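Local structure of protein (CD58) (1CCZ) at residues E37-S41 / E42-F46. The protein binds the T-cell adhesion receptor CD2 through its membrane-distal immunoglobulin-like domain, as the cell-surface adhesion glycoprotein also known as LFA-3. Sequence-based numbering, arbitrary orientation.
Sequences ELENS and EFRAF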
loop_
_atom_site.group_PDB
_atom_site.type_symbol
_atom_site.label_atom_id
_atom_site.label_comp_id
_atom_site.label_asym_id
_atom_site.label_seq_id
_atom_site.Cartn_x
_atom_site.Cartn_y
_atom_site.Cartn_z
ATOM N N GLU A 37 0.254 -23.856 -7.127
ATOM C CA GLU A 37 0.561 -24.403 -8.443
ATOM C C GLU A 37 -0.625 -25.089 -9.107
ATOM O O GLU A 37 -1.587 -25.454 -8.445
ATOM C CB GLU A 37 1.704 -25.418 -8.309
ATOM C CG GLU A 37 1.256 -26.708 -7.694
ATOM C CD GLU A 37 2.391 -27.611 -7.268
ATOM O OE1 GLU A 37 3.545 -27.163 -7.178
ATOM O OE2 GLU A 37 2.126 -28.794 -7.012
ATOM N N LEU A 38 -0.553 -25.201 -10.430
ATOM C CA LEU A 38 -1.512 -25.932 -11.258
ATOM C C LEU A 38 -0.510 -26.894 -11.902
ATOM O O LEU A 38 0.257 -26.513 -12.790
ATOM C CB LEU A 38 -2.147 -25.054 -12.330
ATOM C CG LEU A 38 -3.269 -24.137 -11.836
ATOM C CD1 LEU A 38 -3.795 -23.308 -12.996
ATOM C CD2 LEU A 38 -4.393 -24.969 -11.219
ATOM N N GLU A 39 -0.486 -28.124 -11.403
ATOM C CA GLU A 39 0.450 -29.139 -11.863
ATOM C C GLU A 39 -0.241 -30.479 -12.149
ATOM O O GLU A 39 -0.929 -31.016 -11.282
ATOM C CB GLU A 39 1.522 -29.339 -10.785
ATOM C CG GLU A 39 2.674 -30.247 -11.186
ATOM C CD GLU A 39 3.727 -30.345 -10.112
ATOM O OE1 GLU A 39 4.552 -29.414 -10.010
ATOM O OE2 GLU A 39 3.726 -31.345 -9.366
ATOM N N ASN A 40 -0.049 -31.016 -13.356
ATOM C CA ASN A 40 -0.640 -32.296 -13.711
ATOM C C ASN A 40 -2.134 -32.213 -13.480
ATOM O O ASN A 40 -2.725 -33.152 -12.933
ATOM C CB ASN A 40 -0.089 -33.413 -12.824
ATOM C CG ASN A 40 1.402 -33.592 -12.960
ATOM O OD1 ASN A 40 1.924 -33.671 -14.075
ATOM N ND2 ASN A 40 2.105 -33.667 -11.819
ATOM N N SER A 41 -2.732 -31.082 -13.851
ATOM C CA SER A 41 -4.183 -30.884 -13.706
ATOM C C SER A 41 -4.738 -30.811 -12.294
ATOM O O SER A 41 -5.947 -30.945 -12.082
ATOM C CB SER A 41 -4.925 -31.985 -14.446
ATOM O OG SER A 41 -4.647 -31.901 -15.832
ATOM N N GLU A 42 -3.862 -30.618 -11.325
ATOM C CA GLU A 42 -4.305 -30.516 -9.959
ATOM C C GLU A 42 -3.859 -29.200 -9.372
ATOM O O GLU A 42 -2.789 -28.695 -9.692
ATOM C CB GLU A 42 -3.715 -31.638 -9.134
ATOM C CG GLU A 42 -3.934 -32.999 -9.711
ATOM C CD GLU A 42 -3.450 -34.047 -8.771
ATOM O OE1 GLU A 42 -2.226 -34.089 -8.525
ATOM O OE2 GLU A 42 -4.287 -34.819 -8.255
ATOM N N PHE A 43 -4.677 -28.647 -8.492
ATOM C CA PHE A 43 -4.320 -27.404 -7.854
ATOM C C PHE A 43 -3.932 -27.653 -6.416
ATOM O O PHE A 43 -4.502 -28.513 -5.738
ATOM C CB PHE A 43 -5.481 -26.423 -7.869
ATOM C CG PHE A 43 -5.292 -25.296 -6.908
ATOM C CD1 PHE A 43 -4.527 -24.194 -7.258
ATOM C CD2 PHE A 43 -5.832 -25.358 -5.628
ATOM C CE1 PHE A 43 -4.297 -23.165 -6.346
ATOM C CE2 PHE A 43 -5.607 -24.324 -4.700
ATOM C CZ PHE A 43 -4.838 -23.228 -5.062
ATOM N N ARG A 44 -2.935 -26.919 -5.943
ATOM C CA ARG A 44 -2.573 -27.025 -4.549
ATOM C C ARG A 44 -1.817 -25.784 -4.114
ATOM O O ARG A 44 -1.101 -25.172 -4.907
ATOM C CB ARG A 44 -1.807 -28.330 -4.269
ATOM C CG ARG A 44 -0.330 -28.300 -4.472
ATOM C CD ARG A 44 0.271 -29.688 -4.267
ATOM N NE ARG A 44 -0.612 -30.770 -4.706
ATOM C CZ ARG A 44 -0.576 -31.343 -5.915
ATOM N NH1 ARG A 44 0.300 -30.946 -6.830
ATOM N NH2 ARG A 44 -1.418 -32.327 -6.209
ATOM N N ALA A 45 -2.057 -25.378 -2.871
ATOM C CA ALA A 45 -1.403 -24.209 -2.300
ATOM C C ALA A 45 -0.519 -24.723 -1.161
ATOM O O ALA A 45 -0.702 -25.840 -0.685
ATOM C CB ALA A 45 -2.442 -23.216 -1.791
ATOM N N PHE A 46 0.442 -23.920 -0.728
ATOM C CA PHE A 46 1.345 -24.353 0.316
ATOM C C PHE A 46 1.448 -23.383 1.466
ATOM O O PHE A 46 1.134 -22.206 1.341
ATOM C CB PHE A 46 2.748 -24.566 -0.253
ATOM C CG PHE A 46 2.780 -25.422 -1.478
ATOM C CD1 PHE A 46 2.553 -24.871 -2.734
ATOM C CD2 PHE A 46 3.011 -26.787 -1.379
ATOM C CE1 PHE A 46 2.549 -25.667 -3.875
ATOM C CE2 PHE A 46 3.011 -27.593 -2.518
ATOM C CZ PHE A 46 2.777 -27.029 -3.765
HETATM O O HOH W 1 0.443 -32.756 -9.309
#
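E37 and R44 face each other as a hydrogen-bonded antiparallel pair, their side chains running alongside one another. OE2 of E37 takes the NH1 of R44 at 2.8 Å, within the guanidinium plane, while the carboxylate stands nearly square to that plane (87°). R44 gets there by bending at chi3 (34°), which also sends NH2 to E42 OE1 at 3.0 Å, so two carboxylates share the edge of one guanidinium and probably steady its charge. The packing is tight around E37, the one buried residue in contact here: CZ of F46 lies 3.5 Å from its OE1, with the carboxylate at the ring's edge, and that same oxygen forms a salt bridge with K34. Toward the type I' turn from E39 to E42 things loosen, and a water joins E39 O, N40 ND2, E42 OE1 and R44 NH1. On the reverse face L38 and F43 touch lightly, CD2 to CB at 3.8 Å. The hairpin forms one edge of the six-stranded sheet of the CD2-binding domain: strand 33-39 pairs with strand 26-30, strand 42-45 is outermost, and L38 and F43 pack against L55 of strand 53-55.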